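Local atomic coordinates of uncharacterized protein (Desulfovibrio piger ATCC 29098, PDB entry 4Z48), a protein that is of unknown function but has the fold of the LolA/LolB lipoprotein-sorting family, and so may bind a lipid or another hydrophobic ligand. Residues A32-N37 against S219-D224; L43-K48 against D68-V73; S82-E87 against L127-E132; S120-Q125 against E160-R165; D202-V207 against L228-G233. One frame throughout, in Å; residues are numbered along the deposited sequence.

Contact 1: residues A32-N37 against S219-D224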
# COMPACT_ATOMS: atom_id res chain seq x y z
N ALA A 32 -0.67 0.32 13.92
CA ALA A 32 -1.19 -0.93 13.34
C ALA A 32 -0.65 -2.15 14.05
O ALA A 32 0.44 -2.09 14.64
CB ALA A 32 -0.84 -1.02 11.85
N VAL A 33 -1.43 -3.23 13.99
CA VAL A 33 -1.03 -4.58 14.43
C VAL A 33 -1.25 -5.48 13.21
O VAL A 33 -2.31 -5.44 12.59
CB VAL A 33 -1.78 -5.08 15.70
CG1 VAL A 33 -1.48 -6.57 15.93
CG2 VAL A 33 -1.35 -4.29 16.93
N MSE A 34 -0.24 -6.28 12.88
CA MSE A 34 -0.25 -7.22 11.78
C MSE A 34 -0.09 -8.63 12.33
O MSE A 34 0.74 -8.86 13.21
CB MSE A 34 0.88 -6.84 10.80
CG MSE A 34 1.39 -7.93 9.91
SE MSE A 34 3.04 -7.23 9.04
CE MSE A 34 2.29 -6.17 7.80
N SER A 35 -0.93 -9.54 11.87
CA SER A 35 -0.89 -10.94 12.25
C SER A 35 -0.72 -11.79 10.96
O SER A 35 -1.55 -11.73 10.06
CB SER A 35 -2.14 -11.31 13.05
OG SER A 35 -2.18 -12.69 13.35
N ILE A 36 0.39 -12.52 10.87
CA ILE A 36 0.74 -13.36 9.74
C ILE A 36 0.52 -14.83 10.10
O ILE A 36 1.17 -15.34 11.04
CB ILE A 36 2.23 -13.10 9.35
CG1 ILE A 36 2.53 -11.59 9.23
CG2 ILE A 36 2.55 -13.83 8.04
CD1 ILE A 36 4.00 -11.20 9.35
N ASN A 37 -0.34 -15.52 9.33
CA ASN A 37 -0.65 -16.93 9.60
C ASN A 37 -0.12 -17.83 8.50
O ASN A 37 -0.51 -17.72 7.36
CB ASN A 37 -2.16 -17.13 9.77
CG ASN A 37 -2.57 -18.47 10.36
OD1 ASN A 37 -2.30 -19.55 9.81
ND2 ASN A 37 -3.31 -18.41 11.46
N SER A 219 -0.54 -18.85 3.10
CA SER A 219 -0.48 -17.89 4.20
C SER A 219 -1.44 -16.73 4.00
O SER A 219 -1.79 -16.39 2.86
CB SER A 219 0.94 -17.34 4.35
OG SER A 219 1.47 -16.88 3.12
N PHE A 220 -1.82 -16.09 5.11
CA PHE A 220 -2.63 -14.87 5.05
C PHE A 220 -2.18 -13.90 6.16
O PHE A 220 -1.75 -14.33 7.23
CB PHE A 220 -4.13 -15.17 5.13
CG PHE A 220 -4.60 -15.78 6.43
CD1 PHE A 220 -4.57 -17.16 6.61
CD2 PHE A 220 -5.12 -14.99 7.44
CE1 PHE A 220 -5.02 -17.74 7.80
CE2 PHE A 220 -5.58 -15.56 8.64
CZ PHE A 220 -5.53 -16.93 8.81
N THR A 221 -2.26 -12.60 5.86
CA THR A 221 -1.89 -11.53 6.79
C THR A 221 -3.12 -10.68 7.09
O THR A 221 -3.82 -10.28 6.17
CB THR A 221 -0.70 -10.71 6.21
OG1 THR A 221 0.44 -11.59 6.07
CG2 THR A 221 -0.32 -9.53 7.08
N VAL A 222 -3.36 -10.38 8.37
CA VAL A 222 -4.47 -9.48 8.73
C VAL A 222 -3.87 -8.24 9.40
O VAL A 222 -3.12 -8.38 10.35
CB VAL A 222 -5.55 -10.17 9.61
CG1 VAL A 222 -6.67 -9.20 9.99
CG2 VAL A 222 -6.12 -11.41 8.91
N ILE A 223 -4.18 -7.04 8.89
CA ILE A 223 -3.65 -5.81 9.49
C ILE A 223 -4.80 -4.95 10.00
O ILE A 223 -5.72 -4.63 9.24
CB ILE A 223 -2.77 -4.99 8.49
CG1 ILE A 223 -1.73 -5.87 7.74
CG2 ILE A 223 -2.06 -3.84 9.27
CD1 ILE A 223 -1.18 -5.15 6.50
N ASP A 224 -4.68 -4.52 11.27
CA ASP A 224 -5.64 -3.66 11.94
C ASP A 224 -5.01 -2.35 12.25
O ASP A 224 -4.05 -2.30 13.02
CB ASP A 224 -6.16 -4.29 13.22
CG ASP A 224 -7.12 -5.43 13.06
OD1 ASP A 224 -8.30 -5.15 12.78
OD2 ASP A 224 -6.76 -6.58 13.43
O HOH W 1 -3.20 -13.84 9.84

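Contact 2: residues L43-K48 against D68-V73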
# COMPACT_ATOMS: atom_id res chain seq x y z
N LEU A 43 2.98 -15.09 13.28
CA LEU A 43 3.97 -14.04 13.52
C LEU A 43 3.18 -12.77 13.72
O LEU A 43 2.18 -12.56 13.01
CB LEU A 43 4.94 -13.83 12.35
CG LEU A 43 6.05 -14.81 12.08
CD1 LEU A 43 6.77 -14.41 10.78
CD2 LEU A 43 7.05 -14.83 13.26
N THR A 44 3.63 -11.90 14.57
CA THR A 44 2.91 -10.66 14.81
C THR A 44 3.89 -9.51 14.78
O THR A 44 5.08 -9.70 15.02
CB THR A 44 2.06 -10.70 16.15
OG1 THR A 44 2.86 -10.42 17.29
CG2 THR A 44 1.33 -12.00 16.35
N ARG A 45 3.41 -8.35 14.39
CA ARG A 45 4.16 -7.11 14.35
C ARG A 45 3.27 -5.97 14.76
O ARG A 45 2.10 -5.98 14.41
CB ARG A 45 4.71 -6.83 12.94
CG ARG A 45 5.94 -7.63 12.54
CD ARG A 45 5.58 -8.94 11.86
NE ARG A 45 6.78 -9.60 11.35
CZ ARG A 45 7.54 -10.41 12.06
NH1 ARG A 45 7.23 -10.69 13.33
NH2 ARG A 45 8.62 -10.96 11.52
N SER A 46 3.82 -5.01 15.50
CA SER A 46 3.15 -3.77 15.89
C SER A 46 3.98 -2.66 15.30
O SER A 46 5.20 -2.71 15.44
CB SER A 46 3.06 -3.61 17.41
OG SER A 46 2.05 -4.42 17.98
N PHE A 47 3.36 -1.67 14.67
CA PHE A 47 4.12 -0.56 14.09
C PHE A 47 3.35 0.76 14.06
O PHE A 47 2.14 0.78 14.20
CB PHE A 47 4.64 -0.89 12.68
CG PHE A 47 3.62 -1.29 11.64
CD1 PHE A 47 3.20 -2.61 11.52
CD2 PHE A 47 3.11 -0.35 10.75
CE1 PHE A 47 2.26 -2.99 10.55
CE2 PHE A 47 2.21 -0.73 9.75
CZ PHE A 47 1.81 -2.05 9.63
N LYS A 48 4.08 1.86 13.94
CA LYS A 48 3.52 3.20 13.74
C LYS A 48 3.96 3.66 12.36
O LYS A 48 5.09 3.37 11.94
CB LYS A 48 3.96 4.19 14.83
CG LYS A 48 3.37 3.93 16.22
CD LYS A 48 4.08 4.75 17.28
CE LYS A 48 3.39 4.59 18.63
NZ LYS A 48 3.69 3.28 19.27
N ASP A 68 7.67 -1.59 16.82
CA ASP A 68 8.01 -1.51 18.24
C ASP A 68 7.95 -2.87 18.93
O ASP A 68 8.58 -3.02 19.97
CB ASP A 68 7.09 -0.51 18.95
CG ASP A 68 5.62 -0.70 18.62
OD1 ASP A 68 5.12 -1.82 18.81
OD2 ASP A 68 4.96 0.28 18.23
N ARG A 69 7.12 -3.81 18.42
CA ARG A 69 6.91 -5.13 19.03
C ARG A 69 6.72 -6.21 17.96
O ARG A 69 6.24 -5.89 16.87
CB ARG A 69 5.67 -5.12 19.98
CG ARG A 69 5.69 -4.13 21.16
CD ARG A 69 6.54 -4.56 22.34
NE ARG A 69 5.98 -5.74 22.98
CZ ARG A 69 6.69 -6.67 23.62
NH1 ARG A 69 8.01 -6.54 23.73
NH2 ARG A 69 6.09 -7.72 24.15
N PRO A 70 7.04 -7.50 18.26
CA PRO A 70 7.71 -7.99 19.48
C PRO A 70 9.17 -7.54 19.53
O PRO A 70 9.66 -6.85 18.62
CB PRO A 70 7.59 -9.52 19.37
CG PRO A 70 7.53 -9.79 17.89
CD PRO A 70 6.87 -8.56 17.25
N ALA A 71 9.83 -7.89 20.63
CA ALA A 71 11.23 -7.54 20.94
C ALA A 71 12.17 -7.77 19.75
O ALA A 71 13.02 -6.92 19.52
CB ALA A 71 11.71 -8.34 22.13
N ASP A 72 12.05 -8.89 19.02
CA ASP A 72 12.98 -9.22 17.93
C ASP A 72 12.92 -8.24 16.75
O ASP A 72 13.92 -8.13 16.05
CB ASP A 72 12.81 -10.64 17.41
CG ASP A 72 13.65 -11.67 18.18
OD1 ASP A 72 14.87 -11.78 17.89
OD2 ASP A 72 13.09 -12.34 19.07
N VAL A 73 11.80 -7.52 16.55
CA VAL A 73 11.67 -6.57 15.44
C VAL A 73 11.71 -5.11 15.96
O VAL A 73 11.80 -4.17 15.16
CB VAL A 73 10.41 -6.83 14.56
CG1 VAL A 73 10.35 -8.28 14.08
CG2 VAL A 73 9.12 -6.40 15.25

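Contact 3: residues S82-E87 against L127-E132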
# COMPACT_ATOMS: atom_id res chain seq x y z
N SER A 82 8.43 8.08 -2.06
CA SER A 82 7.58 7.68 -3.17
C SER A 82 7.27 8.91 -4.03
O SER A 82 6.81 9.92 -3.52
CB SER A 82 6.31 7.00 -2.64
OG SER A 82 5.56 6.35 -3.65
N TYR A 83 7.65 8.85 -5.32
CA TYR A 83 7.54 9.98 -6.25
C TYR A 83 6.41 9.86 -7.27
O TYR A 83 6.17 8.79 -7.84
CB TYR A 83 8.85 10.16 -7.02
CG TYR A 83 10.09 10.21 -6.15
CD1 TYR A 83 10.36 11.32 -5.36
CD2 TYR A 83 10.96 9.13 -6.09
CE1 TYR A 83 11.47 11.36 -4.53
CE2 TYR A 83 12.06 9.14 -5.23
CZ TYR A 83 12.32 10.26 -4.47
OH TYR A 83 13.44 10.30 -3.69
N ARG A 84 5.72 10.97 -7.50
CA ARG A 84 4.68 11.03 -8.52
C ARG A 84 5.36 11.03 -9.88
O ARG A 84 6.28 11.84 -10.10
CB ARG A 84 3.78 12.27 -8.33
CG ARG A 84 2.41 12.16 -9.01
CD ARG A 84 1.51 11.09 -8.40
NE ARG A 84 0.97 11.47 -7.09
CZ ARG A 84 -0.00 10.82 -6.47
NH1 ARG A 84 -0.57 9.75 -7.03
NH2 ARG A 84 -0.43 11.23 -5.28
N GLY A 85 4.98 10.09 -10.73
CA GLY A 85 5.54 9.98 -12.07
C GLY A 85 6.53 8.85 -12.24
O GLY A 85 6.98 8.26 -11.25
N LEU A 86 6.93 8.57 -13.49
CA LEU A 86 7.84 7.44 -13.69
C LEU A 86 9.32 7.83 -13.83
O LEU A 86 10.13 6.93 -13.97
CB LEU A 86 7.40 6.62 -14.93
CG LEU A 86 6.22 5.67 -14.74
CD1 LEU A 86 5.54 5.38 -16.06
CD2 LEU A 86 6.67 4.37 -14.04
N GLU A 87 9.69 9.12 -13.83
CA GLU A 87 11.08 9.53 -14.09
C GLU A 87 12.09 9.01 -13.08
O GLU A 87 13.22 8.70 -13.46
CB GLU A 87 11.21 11.05 -14.13
CG GLU A 87 10.65 11.67 -15.38
CD GLU A 87 9.20 12.14 -15.32
OE1 GLU A 87 8.39 11.56 -14.56
OE2 GLU A 87 8.88 13.08 -16.07
N LEU A 127 -0.23 3.39 -3.50
CA LEU A 127 -1.19 2.46 -4.12
C LEU A 127 -1.97 3.13 -5.28
O LEU A 127 -2.54 2.41 -6.10
CB LEU A 127 -2.16 1.91 -3.03
CG LEU A 127 -3.22 0.83 -3.39
CD1 LEU A 127 -2.61 -0.40 -4.03
CD2 LEU A 127 -4.01 0.42 -2.17
N ASP A 128 -1.96 4.48 -5.36
CA ASP A 128 -2.74 5.17 -6.38
C ASP A 128 -1.90 6.10 -7.29
O ASP A 128 -2.30 7.24 -7.55
CB ASP A 128 -3.90 5.94 -5.71
CG ASP A 128 -4.96 5.03 -5.11
OD1 ASP A 128 -5.77 4.47 -5.89
OD2 ASP A 128 -4.98 4.87 -3.87
N ASP A 129 -0.77 5.58 -7.83
CA ASP A 129 0.09 6.31 -8.78
C ASP A 129 -0.52 6.11 -10.18
O ASP A 129 -0.10 5.23 -10.93
CB ASP A 129 1.54 5.81 -8.68
CG ASP A 129 2.59 6.83 -9.09
OD1 ASP A 129 2.47 7.40 -10.20
OD2 ASP A 129 3.56 7.02 -8.33
N VAL A 130 -1.59 6.90 -10.48
CA VAL A 130 -2.48 6.83 -11.64
C VAL A 130 -1.72 6.64 -12.99
O VAL A 130 -2.13 5.80 -13.80
CB VAL A 130 -3.45 8.05 -11.71
CG1 VAL A 130 -4.19 8.11 -13.03
CG2 VAL A 130 -4.46 8.00 -10.56
N ASP A 131 -0.64 7.39 -13.20
CA ASP A 131 0.05 7.35 -14.50
C ASP A 131 1.09 6.20 -14.61
O ASP A 131 1.82 6.13 -15.60
CB ASP A 131 0.68 8.71 -14.82
CG ASP A 131 -0.36 9.81 -15.07
OD1 ASP A 131 -1.30 9.58 -15.87
OD2 ASP A 131 -0.21 10.91 -14.49
N GLU A 132 1.09 5.26 -13.67
CA GLU A 132 1.98 4.12 -13.81
C GLU A 132 1.25 2.94 -14.49
O GLU A 132 1.89 1.95 -14.85
CB GLU A 132 2.59 3.70 -12.47
CG GLU A 132 3.61 4.69 -11.92
CD GLU A 132 4.55 4.15 -10.86
OE1 GLU A 132 4.07 3.43 -9.95
OE2 GLU A 132 5.75 4.49 -10.92
O HOH W 2 4.14 8.26 -5.71

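Contact 4: residues S120-Q125 against E160-R165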
# COMPACT_ATOMS: atom_id res chain seq x y z
N SER A 120 4.44 -7.43 -0.11
CA SER A 120 5.78 -7.28 -0.65
C SER A 120 6.28 -5.89 -0.32
O SER A 120 5.47 -5.05 0.02
CB SER A 120 5.77 -7.49 -2.16
OG SER A 120 5.47 -8.83 -2.51
N ASN A 121 7.60 -5.63 -0.46
CA ASN A 121 8.14 -4.28 -0.22
C ASN A 121 7.49 -3.24 -1.16
O ASN A 121 7.21 -2.11 -0.74
CB ASN A 121 9.67 -4.27 -0.40
CG ASN A 121 10.39 -5.08 0.63
OD1 ASN A 121 9.98 -5.12 1.79
ND2 ASN A 121 11.45 -5.76 0.23
N GLU A 122 7.18 -3.63 -2.40
CA GLU A 122 6.55 -2.71 -3.35
C GLU A 122 5.10 -2.37 -2.96
O GLU A 122 4.65 -1.30 -3.31
CB GLU A 122 6.61 -3.22 -4.79
CG GLU A 122 5.74 -4.43 -5.11
CD GLU A 122 5.68 -4.74 -6.60
OE1 GLU A 122 5.38 -3.82 -7.41
OE2 GLU A 122 5.92 -5.91 -6.96
N ASP A 123 4.42 -3.25 -2.20
CA ASP A 123 3.05 -3.01 -1.74
C ASP A 123 2.96 -1.86 -0.73
O ASP A 123 1.86 -1.33 -0.52
CB ASP A 123 2.46 -4.29 -1.14
CG ASP A 123 2.30 -5.43 -2.12
OD1 ASP A 123 2.13 -5.17 -3.32
OD2 ASP A 123 2.30 -6.59 -1.68
N ILE A 124 4.11 -1.47 -0.12
CA ILE A 124 4.23 -0.42 0.89
C ILE A 124 4.32 0.99 0.25
O ILE A 124 4.08 1.97 0.93
CB ILE A 124 5.43 -0.77 1.81
CG1 ILE A 124 5.17 -2.07 2.62
CG2 ILE A 124 5.87 0.37 2.71
CD1 ILE A 124 3.82 -2.27 3.19
N GLN A 125 4.61 1.10 -1.06
CA GLN A 125 4.62 2.41 -1.75
C GLN A 125 3.18 2.87 -2.13
O GLN A 125 2.22 2.15 -1.86
CB GLN A 125 5.47 2.34 -3.02
CG GLN A 125 6.91 1.89 -2.76
CD GLN A 125 7.55 1.28 -3.98
OE1 GLN A 125 6.89 0.88 -4.96
NE2 GLN A 125 8.85 1.13 -3.91
N GLU A 160 8.82 -1.58 -13.08
CA GLU A 160 9.45 -2.56 -12.20
C GLU A 160 8.41 -3.03 -11.18
O GLU A 160 8.13 -2.33 -10.19
CB GLU A 160 10.65 -1.88 -11.51
CG GLU A 160 11.63 -2.80 -10.80
CD GLU A 160 13.06 -2.31 -10.94
OE1 GLU A 160 13.41 -1.30 -10.29
OE2 GLU A 160 13.80 -2.90 -11.75
N THR A 161 7.80 -4.18 -11.45
CA THR A 161 6.75 -4.72 -10.56
C THR A 161 6.67 -6.23 -10.74
O THR A 161 7.03 -6.74 -11.80
CB THR A 161 5.37 -4.04 -10.87
OG1 THR A 161 4.33 -4.64 -10.10
CG2 THR A 161 4.99 -4.09 -12.35
N GLN A 162 6.19 -6.94 -9.72
CA GLN A 162 6.06 -8.39 -9.89
C GLN A 162 4.70 -8.72 -10.55
O GLN A 162 4.45 -9.87 -10.93
CB GLN A 162 6.16 -9.08 -8.51
CG GLN A 162 4.92 -8.91 -7.67
CD GLN A 162 5.11 -9.35 -6.25
OE1 GLN A 162 5.44 -8.54 -5.38
NE2 GLN A 162 4.89 -10.64 -5.99
N TYR A 163 3.80 -7.73 -10.64
CA TYR A 163 2.46 -7.99 -11.12
C TYR A 163 2.26 -7.71 -12.60
O TYR A 163 2.85 -6.78 -13.15
CB TYR A 163 1.43 -7.20 -10.32
CG TYR A 163 1.61 -7.31 -8.82
CD1 TYR A 163 1.45 -8.53 -8.17
CD2 TYR A 163 1.98 -6.20 -8.06
CE1 TYR A 163 1.56 -8.63 -6.78
CE2 TYR A 163 2.14 -6.30 -6.67
CZ TYR A 163 1.96 -7.52 -6.04
OH TYR A 163 2.09 -7.56 -4.68
N SER A 164 1.42 -8.53 -13.23
CA SER A 164 1.08 -8.37 -14.64
C SER A 164 -0.20 -7.56 -14.76
O SER A 164 -0.38 -6.84 -15.74
CB SER A 164 0.92 -9.72 -15.32
OG SER A 164 -0.09 -10.47 -14.66
N ARG A 165 -1.09 -7.71 -13.77
CA ARG A 165 -2.39 -7.02 -13.78
C ARG A 165 -3.08 -7.18 -12.43
O ARG A 165 -2.81 -8.13 -11.69
CB ARG A 165 -3.26 -7.53 -14.95
CG ARG A 165 -4.35 -8.55 -14.62
CD ARG A 165 -4.91 -9.19 -15.86
NE ARG A 165 -5.18 -10.60 -15.60
CZ ARG A 165 -6.36 -11.07 -15.22
NH1 ARG A 165 -7.39 -10.25 -15.10
NH2 ARG A 165 -6.51 -12.37 -14.97

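Contact 5: residues D202-V207 against L228-G233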
# COMPACT_ATOMS: atom_id res chain seq x y z
N ASP A 202 -11.38 12.16 10.10
CA ASP A 202 -11.16 13.60 9.82
C ASP A 202 -11.66 13.97 8.42
O ASP A 202 -10.98 14.69 7.68
CB ASP A 202 -9.66 13.98 10.02
CG ASP A 202 -9.10 13.60 11.39
OD1 ASP A 202 -9.83 13.74 12.39
OD2 ASP A 202 -7.93 13.15 11.45
N GLY A 203 -12.84 13.46 8.07
CA GLY A 203 -13.51 13.72 6.79
C GLY A 203 -13.01 12.95 5.59
O GLY A 203 -13.42 13.26 4.47
N ILE A 204 -12.11 11.95 5.79
CA ILE A 204 -11.51 11.17 4.70
C ILE A 204 -11.78 9.67 4.90
O ILE A 204 -11.27 9.05 5.85
CB ILE A 204 -9.95 11.42 4.61
CG1 ILE A 204 -9.59 12.94 4.49
CG2 ILE A 204 -9.32 10.58 3.46
CD1 ILE A 204 -8.02 13.28 4.57
N TRP A 205 -12.52 9.08 3.96
CA TRP A 205 -12.80 7.65 3.95
C TRP A 205 -11.45 6.91 3.79
O TRP A 205 -10.70 7.21 2.86
CB TRP A 205 -13.80 7.31 2.83
CG TRP A 205 -15.22 7.53 3.25
CD1 TRP A 205 -16.06 8.52 2.84
CD2 TRP A 205 -15.95 6.76 4.22
NE1 TRP A 205 -17.27 8.42 3.48
CE2 TRP A 205 -17.24 7.33 4.32
CE3 TRP A 205 -15.66 5.61 4.98
CZ2 TRP A 205 -18.23 6.79 5.15
CZ3 TRP A 205 -16.63 5.10 5.82
CH2 TRP A 205 -17.89 5.70 5.92
N THR A 206 -11.10 6.09 4.81
CA THR A 206 -9.81 5.41 4.92
C THR A 206 -10.00 3.92 5.18
O THR A 206 -10.85 3.54 5.99
CB THR A 206 -9.02 6.05 6.09
OG1 THR A 206 -9.00 7.47 5.95
CG2 THR A 206 -7.56 5.53 6.22
N VAL A 207 -9.17 3.08 4.53
CA VAL A 207 -9.15 1.63 4.80
C VAL A 207 -8.45 1.48 6.13
O VAL A 207 -7.37 2.06 6.30
CB VAL A 207 -8.46 0.80 3.66
CG1 VAL A 207 -8.15 -0.62 4.12
CG2 VAL A 207 -9.33 0.78 2.38
N LEU A 228 -5.73 6.46 13.92
CA LEU A 228 -5.31 7.17 12.71
C LEU A 228 -5.78 8.62 12.77
O LEU A 228 -6.91 8.93 13.18
CB LEU A 228 -5.77 6.49 11.40
CG LEU A 228 -5.05 6.93 10.10
CD1 LEU A 228 -5.06 5.84 9.07
CD2 LEU A 228 -5.68 8.17 9.48
N ARG A 229 -4.88 9.52 12.41
CA ARG A 229 -5.13 10.97 12.40
C ARG A 229 -4.55 11.61 11.15
O ARG A 229 -3.52 11.15 10.66
CB ARG A 229 -4.51 11.62 13.64
CG ARG A 229 -5.23 11.35 14.95
CD ARG A 229 -5.23 12.58 15.84
NE ARG A 229 -3.89 12.94 16.30
CZ ARG A 229 -3.54 14.17 16.69
NH1 ARG A 229 -4.42 15.16 16.65
NH2 ARG A 229 -2.30 14.41 17.09
N TYR A 230 -5.19 12.66 10.62
CA TYR A 230 -4.66 13.40 9.47
C TYR A 230 -4.23 14.81 9.86
O TYR A 230 -4.79 15.37 10.81
CB TYR A 230 -5.67 13.50 8.35
CG TYR A 230 -5.93 12.20 7.64
CD1 TYR A 230 -4.97 11.63 6.81
CD2 TYR A 230 -7.15 11.54 7.77
CE1 TYR A 230 -5.21 10.44 6.14
CE2 TYR A 230 -7.40 10.33 7.12
CZ TYR A 230 -6.41 9.78 6.31
OH TYR A 230 -6.59 8.60 5.65
N ASP A 231 -3.29 15.41 9.10
CA ASP A 231 -2.82 16.79 9.27
C ASP A 231 -2.51 17.14 10.74
O ASP A 231 -3.04 18.11 11.29
CB ASP A 231 -3.83 17.77 8.66
CG ASP A 231 -4.00 17.57 7.16
OD1 ASP A 231 -3.20 16.85 6.59
OD2 ASP A 231 -4.93 18.15 6.58
N VAL A 232 -1.61 16.35 11.33
CA VAL A 232 -1.16 16.49 12.73
C VAL A 232 0.01 17.48 12.85
O VAL A 232 0.39 17.85 13.97
CB VAL A 232 -0.83 15.12 13.37
CG1 VAL A 232 -2.07 14.25 13.45
CG2 VAL A 232 0.26 14.38 12.61
N GLY A 233 0.57 17.89 11.71
CA GLY A 233 1.70 18.81 11.66
C GLY A 233 3.04 18.14 11.88
O GLY A 233 3.84 18.61 12.69
O HOH W 3 -8.48 11.46 14.19

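Contact 1: residues A32-N37 against S219-D224
Segment 32-37 of strand 27-38 runs antiparallel to segment 219-224 of strand 219-230; the axes of these short segments approach to 4.7 Å at 166°. V33 with D224, S35 with V222 and N37 with F220 are the hydrogen-bonded pairs, six backbone bonds in all, from 2.8 Å for N37 N to F220 O up to 3.1 Å for F220 N to N37 O. M34 with I223 and I36 with T221 are the non-hydrogen-bonded pairs. The first and last strands of the chain thus pair as antiparallel neighbours, consistent with the curved sheet of the LolA-like family. On the face carrying M34, I36, T221 and I223, the selenomethionine bends at chi3 (-77°), which brings M34 CE to 3.8 Å from I223 CD1, while M34 CG rests 3.7 Å from T221 CG2. T221 on this face, and S219 at the segment end, hydrogen-bond to D118. The other face is more open to solvent. Here N37 CB sits over the F220 ring, 3.7 Å from its centroid, in a CH-pi contact, and the N37 amide lies almost parallel to the ring, 12° between planes. R211 makes a cation-pi contact with the same ring. A water donates to both S35 O and F220 O, and D224 OD1 accepts from Q209.

Contact 2: residues L43-K48 against D68-V73
S46 and R69 form one antiparallel hydrogen-bonded pair just where strand 60-69 ends: S46 N gives to R69 O at 2.9 Å, and D68 N gives to S46 O at 3.0 Å. Beyond R69 the chain leaves the strand through a cis peptide into P70, whose CD comes to 3.1 Å from T44 O. That same T44 carbonyl accepts from R45 NH1 at 2.9 Å, in the plane of the guanidinium but well above the plane of the carbonyl. A bend at chi2 (90°) folds the R45 chain back to make this bond, and R45 NE is taken up by M115 O, so the guanidinium is gripped from two directions. One of its faces receives V73 CG1, 4.0 Å from R45 NH1, and L43 CD1 lies over the opposite one. At the other end of the contact, D68 turns its carboxylate along S46: D68 OD1 is 3.1 Å from S46 CB, and D68 OD2 makes a long, weak salt bridge of 3.4 Å with K48 NZ. The pairing belongs to the hairpin of strands 41-54 and 60-69; strand 27-38 adjoins strand 41-54 on its other edge, with A32, V33 and I36 packing on F47, S46 and R45.

Contact 3: residues S82-E87 against L127-E132
L86 and E132 lie obliquely across each other, L86 CD2 reaching 3.7 Å from E132 CG and 3.3 Å from the carboxylate oxygen E132 OE2. This is a surface contact of the LolA-like fold: 82-87 runs from the end of strand 77-82 into the loop before strand 91-96, while the other segment, 127-132, is a loop with a short 3-10 turn that leads into strand 133-143. E132 is extended beyond CG, laying its methylene part against the leucine, while its other oxygen, OE1, forms a salt bridge with K159. R84 starts out away from 127-132 but doubles back through bends at chi2 (66°) and chi3 (73°). The edge of its guanidinium then faces the D128 carbonyl, with R84 NH1 3.1 Å from D128 O. The D128 carboxylate itself is engaged by R177. Between R84 and L86 lies buried D129, the centre of an inverse gamma turn, with its CG swung anti to the backbone N (chi1 -154°). D129 OD2 comes to 3.2 Å from Y83 O, a close approach of two acceptors. Beside it a water bridges the two segments, donating at 3.1 Å to S82 OG, which also bonds D90, and at 3.0 Å to D129 OD2.

Contact 4: residues S120-Q125 against E160-R165
Two acidic side chains of the turn 120-125, in the long loop between strands 101-104 and 133-143, hold by hydrogen bonds the residues leading into strand 163-171, and its first tyrosine. E122 spans the gap with its carboxylate: OE2 accepts from Q162 N at 3.0 Å through its syn lone pair, and OE1 lies 3.0 Å from T161 OG1. T161 OG1 is itself an acceptor for Y163 N, closing an ST turn; the N-H that E122 OE2 takes lies within it. D123 takes the phenol, Y163 OH donating to D123 OD1 at 2.8 Å, again on the syn lone pair, with carboxylate and ring planes only 11° apart. D123 OD2 turns back on its own segment, accepting from S120 N at 2.8 Å in a straight bond from above the carboxylate plane. Within 160-165, Q162 CG sits over the centre of the Y163 ring, and Y182 meets that ring edge-to-face. The ionic element is K191, which forms a salt bridge with D123 OD2, a hydrogen bond with S120 OG and a weak one with Y163 OH. With K191 on one oxygen and the phenol on the other, the D123 carboxylate is probably kept ionised and its rotation fixed.

Contact 5: residues D202-V207 against L228-G233
Y230 swings its CG anti to its own carbonyl carbon (chi1 -71°), which carries the ring across to I204 and T206 at the open end of the hairpin formed by strands 204-214 and 219-230. By this point the two strands have splayed, their short segments 10.2 Å apart and 143° from parallel, and the tyrosine spans the gap. I204 CD1 lies over the centre of one ring face, 3.8 Å from the centroid, in a CH-pi contact. In one of the two conformers of L228, CD2 lies against the opposite face, offset toward the rim, and in that conformer L228 CD1 meets T206 CG2 tip to tip. Nearer the strand end, D202 reaches over with OD2 to accept Y230 N at 2.9 Å, met nearly end-on to its C-O bond. At the far edge of the ring, T206 OG1 lies in the ring plane, 2.7 Å from Y230 OH, and itself donates to I204 O at 2.8 Å.

In the fold
Contacts 1, 2 and 5 belong to the run of antiparallel strands 60-69, 41-54, 27-38, 219-230 and 204-214. Contacts 1 and 2 have centres 12 Å apart and touch through backbone pairing of 27-38 with 41-54; contact 5 uses the far end of strand 219-230, about 22 Å from contact 1 between centres. Contacts 3 and 4, about 12 Å apart between centres, alternate along the sequence, and S82 packs on Q125 between them. Contacts 2, 3 and 4 fall inside the span closed by contact 1, while contact 5 crosses it. Contact 1 thus joins the early strands to the late ones, and contacts 3 and 4 fasten the long loop between strands 101-104 and 133-143.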